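Local coordinates for protein MmcR (Streptomyces lavendulae, PDB 3GWZ) that transfers the methyl group of S-adenosyl-L-methionine to the 6-hydroxyl of demethylated mitomycins A and B, working as a homodimer, at residues A[50-58]-A[91-101]; A[200-209]-A[265-274]. All blocks are in the same frame, centred on the assembly; numbering follows the deposited sequence. Where two conformers were deposited one is given.

Interaction 1. Residues A[50-58]-A[91-101]; sequences WKARAIHVA and LLRLLATVGVF
Ala54 sits between two leucines of the facing helix: its CB lies 3.8 Å from Leu91 CD1 and 3.7 Å from Leu95 CD2. These apolar contacts lie at the heart of the crossing between helix 50-58 and helix 91-97, whose axes approach to 10.4 Å at -122°. The two methyls of Leu91 part company, CD1 resting on Ala54 and CD2 reaching toward Val57 CG1. Leu95 divides in the same way: CD2 faces Ala54 and Ile55 CG1, and CD1 faces Ala58 CB. Further along, Ile55 CD1 meets Val100 CG2 at 4.1 Å, the two side chains crossing at about a right angle. Ala58 CB comes to the edge of the Phe101 ring, close to its plane, 4.2 Å from CE1.

Lys51 works differently. With its CG pointing opposite the backbone N (chi1 -167°), Lys51 and Val98 slide past each other in opposite directions, and Lys51 CE lies 3.8 Å from Val98 CB. Lys51 NZ donates a hydrogen bond to a water, which donates in turn to Val98 O.

Helix 91-97 ends in a Schellman motif. Gly99, with phi 101°, is the C-prime residue; Val100 N bonds to Leu95 O at 2.9 Å and Gly99 N bonds to Ala96 O. Asn113 hydrogen-bonds Gly99 O and Phe101 N in the loop that follows. On another flank of helix 50-58, Trp50 stacks on Trp143 of the second subunit, where Arg53 also bonds the carbonyl oxygens of Trp143 and Glu144 of that subunit.

The contact is thus apolar and buried within the dimerisation domain, turning polar where lysine and water meet the helix end. A positive ammonium beside that C-terminal helix end would probably suit the helix dipole.

Interaction 2. Residues A[200-209]-A[265-274]; sequences FSGAATAVDI and IPDGADVYLI
Val207 and Tyr272 pair across two parallel strands, 205-209 and 271-274, in the middle of the seven-stranded sheet of the class I methyltransferase fold. Three backbone bonds alternate between them: Val207 N to Val271 O, Leu273 N to Val207 O, and Ile209 N to Leu273 O at 2.8 Å, the last nearly straight at 171°. Val271 N adds a bond to Thr205 O at the start of the pairing.

Asp270 closes that end. Its OD2 takes Ala204 N at 2.7 Å on the anti lone pair and Thr205 N from above the carboxylate plane, while OD1 forms a salt bridge with Lys298. Thr205 returns the grip: its OG1, set between its own backbone N and carbonyl carbon (chi1 55°), accepts Asp270 N at 3.0 Å.

Apolar side chains pack both faces. On one, Val207 lies beside the Tyr272 ring, with CB 3.7 Å from CD1, and its CG2 touches Ala269 CB; Ile209 CG2 meets Ile265 CD1 almost at right angles. Tyr272 OH donates to Pro266 O in the carbonyl plane and accepts Ala269 N, fixing the bend before the strand. The other face carries Ala206, tight against Val271 at 3.4 Å between CB and CG1, and Leu273 CD2, which approaches Phe200 CZ to 4.1 Å.

At the far end Ile209 packs on Phe261, a cofactor-binding residue, and the side chain of Asp208 lies about 5 Å from the bound S-adenosylhomocysteine. Paired carboxylate and hydroxyl bonds at one end and regular strand pairing beyond thus hold the two strands whose ends run into the cofactor site.

How the interactions relate
Both contacts are largely buried, yet they belong to separate parts of the chain: interaction 1 lies in the dimerisation domain and interaction 2 in the catalytic methyltransferase domain, their centres 46 Å apart on opposite sides of the chain's centre. Interaction 1 joins two helices through side chains, with a water bridging its polar end, and the second subunit lies close by. Interaction 2 joins neighbouring strands through backbone bonds, reinforced by side-chain-to-backbone bonds at one end, and buries about twice the surface, 797 against 409 Å²; no other chain of the assembly touches it. The first lies in the helical dimer region, away from the annotated sites, whereas the second borders the cofactor pocket.

Interaction 1. Residues A[50-58]-A[91-101]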
loop_
_atom_site.group_PDB
_atom_site.type_symbol
_atom_site.label_atom_id
_atom_site.label_comp_id
_atom_site.label_asym_id
_atom_site.label_seq_id
_atom_site.Cartn_x
_atom_site.Cartn_y
_atom_site.Cartn_z
ATOM N N TRP A 50 13.931 -8.139 23.887
ATOM C CA TRP A 50 13.443 -6.771 23.823
ATOM C C TRP A 50 13.542 -6.219 22.403
ATOM O O TRP A 50 12.703 -5.429 21.985
ATOM C CB TRP A 50 14.234 -5.889 24.793
ATOM C CG TRP A 50 14.397 -6.532 26.138
ATOM C CD1 TRP A 50 13.612 -7.513 26.676
ATOM C CD2 TRP A 50 15.395 -6.230 27.121
ATOM N NE1 TRP A 50 14.072 -7.858 27.925
ATOM C CE2 TRP A 50 15.163 -7.082 28.225
ATOM C CE3 TRP A 50 16.463 -5.327 27.173
ATOM C CZ2 TRP A 50 15.959 -7.055 29.373
ATOM C CZ3 TRP A 50 17.259 -5.300 28.324
ATOM C CH2 TRP A 50 17.001 -6.162 29.402
ATOM N N LYS A 51 14.567 -6.636 21.662
ATOM C CA LYS A 51 14.686 -6.247 20.266
ATOM C C LYS A 51 13.471 -6.714 19.464
ATOM O O LYS A 51 12.905 -5.967 18.653
ATOM C CB LYS A 51 15.959 -6.816 19.651
ATOM C CG LYS A 51 16.297 -6.188 18.312
ATOM C CD LYS A 51 17.404 -6.952 17.568
ATOM C CE LYS A 51 18.766 -6.799 18.220
ATOM N NZ LYS A 51 19.793 -7.690 17.581
ATOM N N ALA A 52 13.085 -7.964 19.684
ATOM C CA ALA A 52 11.909 -8.519 19.030
ATOM C C ALA A 52 10.647 -7.753 19.421
ATOM O O ALA A 52 9.830 -7.412 18.562
ATOM C CB ALA A 52 11.766 -10.012 19.365
ATOM N N ARG A 53 10.487 -7.470 20.713
ATOM C CA ARG A 53 9.272 -6.812 21.180
ATOM C C ARG A 53 9.199 -5.393 20.613
ATOM O O ARG A 53 8.122 -4.895 20.306
ATOM C CB ARG A 53 9.191 -6.788 22.713
ATOM C CG ARG A 53 7.759 -6.638 23.254
ATOM C CD ARG A 53 6.939 -7.910 22.953
ATOM N NE ARG A 53 5.523 -7.790 23.297
ATOM C CZ ARG A 53 4.551 -8.435 22.657
ATOM N NH1 ARG A 53 4.847 -9.221 21.625
ATOM N NH2 ARG A 53 3.287 -8.289 23.035
ATOM N N ALA A 54 10.346 -4.745 20.456
ATOM C CA ALA A 54 10.337 -3.404 19.868
ATOM C C ALA A 54 9.811 -3.457 18.426
ATOM O O ALA A 54 9.074 -2.572 17.988
ATOM C CB ALA A 54 11.737 -2.782 19.922
ATOM N N ILE A 55 10.182 -4.503 17.696
ATOM C CA ILE A 55 9.645 -4.697 16.350
ATOM C C ILE A 55 8.135 -4.935 16.414
ATOM O O ILE A 55 7.373 -4.400 15.604
ATOM C CB ILE A 55 10.363 -5.844 15.606
ATOM C CG1 ILE A 55 11.774 -5.390 15.187
ATOM C CG2 ILE A 55 9.540 -6.296 14.394
ATOM C CD1 ILE A 55 12.532 -6.387 14.341
ATOM N N HIS A 56 7.686 -5.722 17.391
ATOM C CA HIS A 56 6.255 -5.983 17.518
ATOM C C HIS A 56 5.488 -4.679 17.685
ATOM O O HIS A 56 4.457 -4.465 17.046
ATOM C CB HIS A 56 5.971 -6.932 18.688
ATOM C CG HIS A 56 6.611 -8.278 18.528
ATOM N ND1 HIS A 56 6.973 -9.066 19.599
ATOM C CD2 HIS A 56 6.988 -8.956 17.418
ATOM C CE1 HIS A 56 7.529 -10.180 19.157
ATOM N NE2 HIS A 56 7.558 -10.135 17.835
ATOM N N VAL A 57 6.002 -3.804 18.540
ATOM C CA VAL A 57 5.333 -2.539 18.804
ATOM C C VAL A 57 5.369 -1.644 17.573
ATOM O O VAL A 57 4.382 -0.976 17.270
ATOM C CB VAL A 57 5.923 -1.806 20.023
ATOM C CG1 VAL A 57 5.302 -0.420 20.158
ATOM C CG2 VAL A 57 5.670 -2.620 21.281
ATOM N N ALA A 58 6.493 -1.637 16.856
ATOM C CA ALA A 58 6.571 -0.853 15.616
ATOM C C ALA A 58 5.529 -1.296 14.574
ATOM O O ALA A 58 4.935 -0.463 13.881
ATOM C CB ALA A 58 7.987 -0.898 15.024
ATOM N N LEU A 91 12.169 4.490 21.324
ATOM C CA LEU A 91 11.991 3.219 20.607
ATOM C C LEU A 91 12.651 3.253 19.233
ATOM O O LEU A 91 13.335 2.318 18.838
ATOM C CB LEU A 91 10.512 2.877 20.430
ATOM C CG LEU A 91 10.272 1.424 19.979
ATOM C CD1 LEU A 91 10.293 0.496 21.183
ATOM C CD2 LEU A 91 8.948 1.281 19.236
ATOM N N LEU A 92 12.423 4.335 18.496
ATOM C CA LEU A 92 12.988 4.465 17.159
ATOM C C LEU A 92 14.518 4.569 17.167
ATOM O O LEU A 92 15.177 4.003 16.297
ATOM C CB LEU A 92 12.356 5.652 16.426
ATOM C CG LEU A 92 10.878 5.460 16.042
ATOM C CD1 LEU A 92 10.267 6.734 15.494
ATOM C CD2 LEU A 92 10.727 4.325 15.031
ATOM N N ARG A 93 15.072 5.292 18.137
ATOM C CA ARG A 93 16.526 5.370 18.281
ATOM C C ARG A 93 17.108 3.984 18.490
ATOM O O ARG A 93 18.094 3.613 17.863
ATOM C CB ARG A 93 16.923 6.237 19.479
ATOM C CG ARG A 93 16.715 7.718 19.313
ATOM C CD ARG A 93 17.582 8.475 20.316
ATOM N NE ARG A 93 17.772 7.728 21.559
ATOM C CZ ARG A 93 17.052 7.918 22.661
ATOM N NH1 ARG A 93 16.091 8.841 22.674
ATOM N NH2 ARG A 93 17.294 7.199 23.748
ATOM N N LEU A 94 16.495 3.224 19.390
ATOM C CA LEU A 94 16.963 1.878 19.689
ATOM C C LEU A 94 16.900 0.986 18.462
ATOM O O LEU A 94 17.864 0.297 18.131
ATOM C CB LEU A 94 16.152 1.262 20.830
ATOM C CG LEU A 94 16.395 -0.223 21.096
ATOM C CD1 LEU A 94 17.830 -0.491 21.582
ATOM C CD2 LEU A 94 15.390 -0.697 22.132
ATOM N N LEU A 95 15.757 0.986 17.789
ATOM C CA LEU A 95 15.597 0.152 16.613
ATOM C C LEU A 95 16.640 0.498 15.548
ATOM O O LEU A 95 17.264 -0.387 14.974
ATOM C CB LEU A 95 14.175 0.285 16.056
ATOM C CG LEU A 95 13.097 -0.486 16.837
ATOM C CD1 LEU A 95 11.710 -0.057 16.383
ATOM C CD2 LEU A 95 13.270 -2.003 16.673
ATOM N N ALA A 96 16.831 1.788 15.294
ATOM C CA ALA A 96 17.810 2.216 14.294
ATOM C C ALA A 96 19.212 1.731 14.663
ATOM O O ALA A 96 19.991 1.338 13.797
ATOM C CB ALA A 96 17.780 3.736 14.143
ATOM N N THR A 97 19.516 1.753 15.957
ATOM C CA THR A 97 20.799 1.289 16.476
ATOM C C THR A 97 21.035 -0.191 16.169
ATOM O O THR A 97 22.178 -0.631 16.019
ATOM C CB THR A 97 20.910 1.551 18.002
ATOM O OG1 THR A 97 20.819 2.963 18.240
ATOM C CG2 THR A 97 22.239 1.081 18.538
ATOM N N VAL A 98 19.961 -0.968 16.076
ATOM C CA VAL A 98 20.132 -2.381 15.758
ATOM C C VAL A 98 19.749 -2.692 14.312
ATOM O O VAL A 98 19.548 -3.856 13.951
ATOM C CB VAL A 98 19.385 -3.309 16.747
ATOM C CG1 VAL A 98 19.940 -3.126 18.162
ATOM C CG2 VAL A 98 17.893 -3.051 16.705
ATOM N N GLY A 99 19.654 -1.653 13.486
ATOM C CA GLY A 99 19.524 -1.851 12.045
ATOM C C GLY A 99 18.126 -1.716 11.454
ATOM O O GLY A 99 17.951 -1.819 10.238
ATOM N N VAL A 100 17.126 -1.487 12.298
ATOM C CA VAL A 100 15.747 -1.397 11.824
ATOM C C VAL A 100 15.310 0.064 11.780
ATOM O O VAL A 100 15.263 0.728 12.815
ATOM C CB VAL A 100 14.793 -2.200 12.735
ATOM C CG1 VAL A 100 13.350 -2.083 12.243
ATOM C CG2 VAL A 100 15.226 -3.649 12.782
ATOM N N PHE A 101 14.969 0.542 10.579
ATOM C CA PHE A 101 14.828 1.973 10.285
ATOM C C PHE A 101 16.211 2.627 10.308
ATOM O O PHE A 101 17.126 2.127 10.956
ATOM C CB PHE A 101 13.925 2.713 11.284
ATOM C CG PHE A 101 12.528 2.160 11.397
ATOM C CD1 PHE A 101 12.109 1.542 12.570
ATOM C CD2 PHE A 101 11.628 2.285 10.354
ATOM C CE1 PHE A 101 10.834 1.042 12.697
ATOM C CE2 PHE A 101 10.343 1.790 10.469
ATOM C CZ PHE A 101 9.942 1.161 11.646
HETATM O O HOH W 1 19.971 -6.476 14.773
#

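Interaction 2. Residues A[200-209]-A[265-274]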
loop_
_atom_site.group_PDB
_atom_site.type_symbol
_atom_site.label_atom_id
_atom_site.label_comp_id
_atom_site.label_asym_id
_atom_site.label_seq_id
_atom_site.Cartn_x
_atom_site.Cartn_y
_atom_site.Cartn_z
ATOM N N PHE A 200 0.906 -34.401 -10.504
ATOM C CA PHE A 200 -0.491 -34.707 -10.199
ATOM C C PHE A 200 -1.278 -35.112 -11.447
ATOM O O PHE A 200 -2.498 -35.267 -11.380
ATOM C CB PHE A 200 -1.194 -33.488 -9.578
ATOM C CG PHE A 200 -0.687 -33.106 -8.201
ATOM C CD1 PHE A 200 -1.280 -33.627 -7.065
ATOM C CD2 PHE A 200 0.354 -32.207 -8.057
ATOM C CE1 PHE A 200 -0.825 -33.278 -5.796
ATOM C CE2 PHE A 200 0.812 -31.848 -6.798
ATOM C CZ PHE A 200 0.215 -32.390 -5.665
ATOM N N SER A 201 -0.595 -35.259 -12.585
ATOM C CA SER A 201 -1.289 -35.433 -13.870
ATOM C C SER A 201 -2.182 -36.675 -13.943
ATOM O O SER A 201 -3.099 -36.745 -14.765
ATOM C CB SER A 201 -0.295 -35.436 -15.034
ATOM O OG SER A 201 0.579 -36.547 -14.941
ATOM N N GLY A 202 -1.917 -37.656 -13.090
ATOM C CA GLY A 202 -2.689 -38.886 -13.110
ATOM C C GLY A 202 -3.935 -38.836 -12.247
ATOM O O GLY A 202 -4.767 -39.738 -12.296
ATOM N N ALA A 203 -4.070 -37.779 -11.454
ATOM C CA ALA A 203 -5.175 -37.705 -10.505
ATOM C C ALA A 203 -6.371 -36.970 -11.085
ATOM O O ALA A 203 -6.221 -35.936 -11.739
ATOM C CB ALA A 203 -4.720 -37.038 -9.205
ATOM N N ALA A 204 -7.560 -37.510 -10.838
ATOM C CA ALA A 204 -8.790 -36.813 -11.183
ATOM C C ALA A 204 -9.321 -35.998 -10.000
ATOM O O ALA A 204 -9.899 -34.930 -10.185
ATOM C CB ALA A 204 -9.843 -37.798 -11.675
ATOM N N THR A 205 -9.114 -36.500 -8.782
ATOM C CA THR A 205 -9.613 -35.826 -7.586
ATOM C C THR A 205 -8.542 -35.696 -6.519
ATOM O O THR A 205 -7.732 -36.601 -6.325
ATOM C CB THR A 205 -10.783 -36.579 -6.949
ATOM O OG1 THR A 205 -10.381 -37.928 -6.689
ATOM C CG2 THR A 205 -12.019 -36.570 -7.876
ATOM N N ALA A 206 -8.567 -34.566 -5.817
ATOM C CA ALA A 206 -7.642 -34.297 -4.716
ATOM C C ALA A 206 -8.406 -33.754 -3.505
ATOM O O ALA A 206 -9.411 -33.050 -3.647
ATOM C CB ALA A 206 -6.592 -33.302 -5.158
ATOM N N VAL A 207 -7.937 -34.091 -2.309
ATOM C CA VAL A 207 -8.538 -33.560 -1.098
ATOM C C VAL A 207 -7.447 -32.957 -0.210
ATOM O O VAL A 207 -6.466 -33.629 0.109
ATOM C CB VAL A 207 -9.274 -34.653 -0.309
ATOM C CG1 VAL A 207 -9.712 -34.117 1.040
ATOM C CG2 VAL A 207 -10.475 -35.183 -1.104
ATOM N N ASP A 208 -7.604 -31.691 0.165
ATOM C CA ASP A 208 -6.644 -31.070 1.082
ATOM C C ASP A 208 -7.215 -31.020 2.485
ATOM O O ASP A 208 -8.176 -30.290 2.764
ATOM C CB ASP A 208 -6.246 -29.653 0.645
ATOM C CG ASP A 208 -4.992 -29.156 1.370
ATOM O OD1 ASP A 208 -4.464 -29.902 2.221
ATOM O OD2 ASP A 208 -4.523 -28.034 1.087
ATOM N N ILE A 209 -6.597 -31.794 3.365
ATOM C CA ILE A 209 -7.074 -31.960 4.721
ATOM C C ILE A 209 -6.486 -30.894 5.639
ATOM O O ILE A 209 -5.277 -30.838 5.813
ATOM C CB ILE A 209 -6.672 -33.337 5.252
ATOM C CG1 ILE A 209 -7.147 -34.435 4.293
ATOM C CG2 ILE A 209 -7.229 -33.551 6.660
ATOM C CD1 ILE A 209 -6.355 -35.718 4.418
ATOM N N ILE A 265 -13.153 -37.652 6.735
ATOM C CA ILE A 265 -12.265 -37.498 5.587
ATOM C C ILE A 265 -13.034 -37.983 4.367
ATOM O O ILE A 265 -13.466 -39.130 4.341
ATOM C CB ILE A 265 -10.995 -38.364 5.710
ATOM C CG1 ILE A 265 -10.186 -37.981 6.953
ATOM C CG2 ILE A 265 -10.139 -38.222 4.463
ATOM C CD1 ILE A 265 -9.486 -36.642 6.841
ATOM N N PRO A 266 -13.220 -37.114 3.358
ATOM C CA PRO A 266 -13.964 -37.517 2.157
ATOM C C PRO A 266 -13.400 -38.794 1.555
ATOM O O PRO A 266 -12.188 -38.919 1.357
ATOM C CB PRO A 266 -13.737 -36.351 1.194
ATOM C CG PRO A 266 -13.505 -35.177 2.088
ATOM C CD PRO A 266 -12.787 -35.710 3.298
ATOM N N ASP A 267 -14.287 -39.730 1.242
ATOM C CA ASP A 267 -13.880 -41.043 0.787
ATOM C C ASP A 267 -13.559 -41.102 -0.714
ATOM O O ASP A 267 -14.196 -40.435 -1.534
ATOM C CB ASP A 267 -14.966 -42.064 1.153
ATOM C CG ASP A 267 -14.648 -43.454 0.660
ATOM O OD1 ASP A 267 -13.702 -44.077 1.193
ATOM O OD2 ASP A 267 -15.350 -43.929 -0.260
ATOM N N GLY A 268 -12.551 -41.899 -1.058
ATOM C CA GLY A 268 -12.299 -42.277 -2.436
ATOM C C GLY A 268 -11.672 -41.272 -3.389
ATOM O O GLY A 268 -11.909 -41.350 -4.591
ATOM N N ALA A 269 -10.868 -40.341 -2.885
ATOM C CA ALA A 269 -10.135 -39.444 -3.783
ATOM C C ALA A 269 -8.837 -40.091 -4.258
ATOM O O ALA A 269 -8.324 -41.001 -3.614
ATOM C CB ALA A 269 -9.842 -38.104 -3.094
ATOM N N ASP A 270 -8.299 -39.605 -5.372
ATOM C CA ASP A 270 -7.025 -40.090 -5.897
ATOM C C ASP A 270 -5.821 -39.635 -5.066
ATOM O O ASP A 270 -4.869 -40.391 -4.853
ATOM C CB ASP A 270 -6.840 -39.624 -7.344
ATOM C CG ASP A 270 -7.837 -40.265 -8.298
ATOM O OD1 ASP A 270 -8.243 -41.419 -8.043
ATOM O OD2 ASP A 270 -8.207 -39.617 -9.301
ATOM N N VAL A 271 -5.841 -38.390 -4.614
ATOM C CA VAL A 271 -4.716 -37.899 -3.829
ATOM C C VAL A 271 -5.211 -37.093 -2.633
ATOM O O VAL A 271 -6.105 -36.245 -2.758
ATOM C CB VAL A 271 -3.718 -37.087 -4.698
ATOM C CG1 VAL A 271 -4.418 -35.893 -5.346
ATOM C CG2 VAL A 271 -2.510 -36.632 -3.870
ATOM N N TYR A 272 -4.653 -37.396 -1.464
ATOM C CA TYR A 272 -4.934 -36.624 -0.265
ATOM C C TYR A 272 -3.699 -35.810 0.089
ATOM O O TYR A 272 -2.572 -36.289 -0.052
ATOM C CB TYR A 272 -5.311 -37.551 0.892
ATOM C CG TYR A 272 -6.641 -38.233 0.660
ATOM C CD1 TYR A 272 -7.809 -37.703 1.184
ATOM C CD2 TYR A 272 -6.729 -39.383 -0.121
ATOM C CE1 TYR A 272 -9.034 -38.298 0.951
ATOM C CE2 TYR A 272 -7.951 -39.998 -0.353
ATOM C CZ TYR A 272 -9.097 -39.453 0.178
ATOM O OH TYR A 272 -10.318 -40.057 -0.048
ATOM N N LEU A 273 -3.909 -34.577 0.531
ATOM C CA LEU A 273 -2.792 -33.721 0.903
ATOM C C LEU A 273 -3.002 -33.256 2.334
ATOM O O LEU A 273 -4.126 -32.968 2.735
ATOM C CB LEU A 273 -2.687 -32.517 -0.032
ATOM C CG LEU A 273 -2.352 -32.790 -1.505
ATOM C CD1 LEU A 273 -3.589 -33.244 -2.243
ATOM C CD2 LEU A 273 -1.793 -31.542 -2.156
ATOM N N ILE A 274 -1.921 -33.201 3.103
ATOM C CA ILE A 274 -1.992 -32.743 4.491
ATOM C C ILE A 274 -0.685 -32.013 4.823
ATOM O O ILE A 274 0.352 -32.627 5.022
ATOM C CB ILE A 274 -2.311 -33.905 5.463
ATOM C CG1 ILE A 274 -2.582 -33.388 6.880
ATOM C CG2 ILE A 274 -1.203 -34.964 5.467
ATOM C CD1 ILE A 274 -3.304 -34.417 7.767
#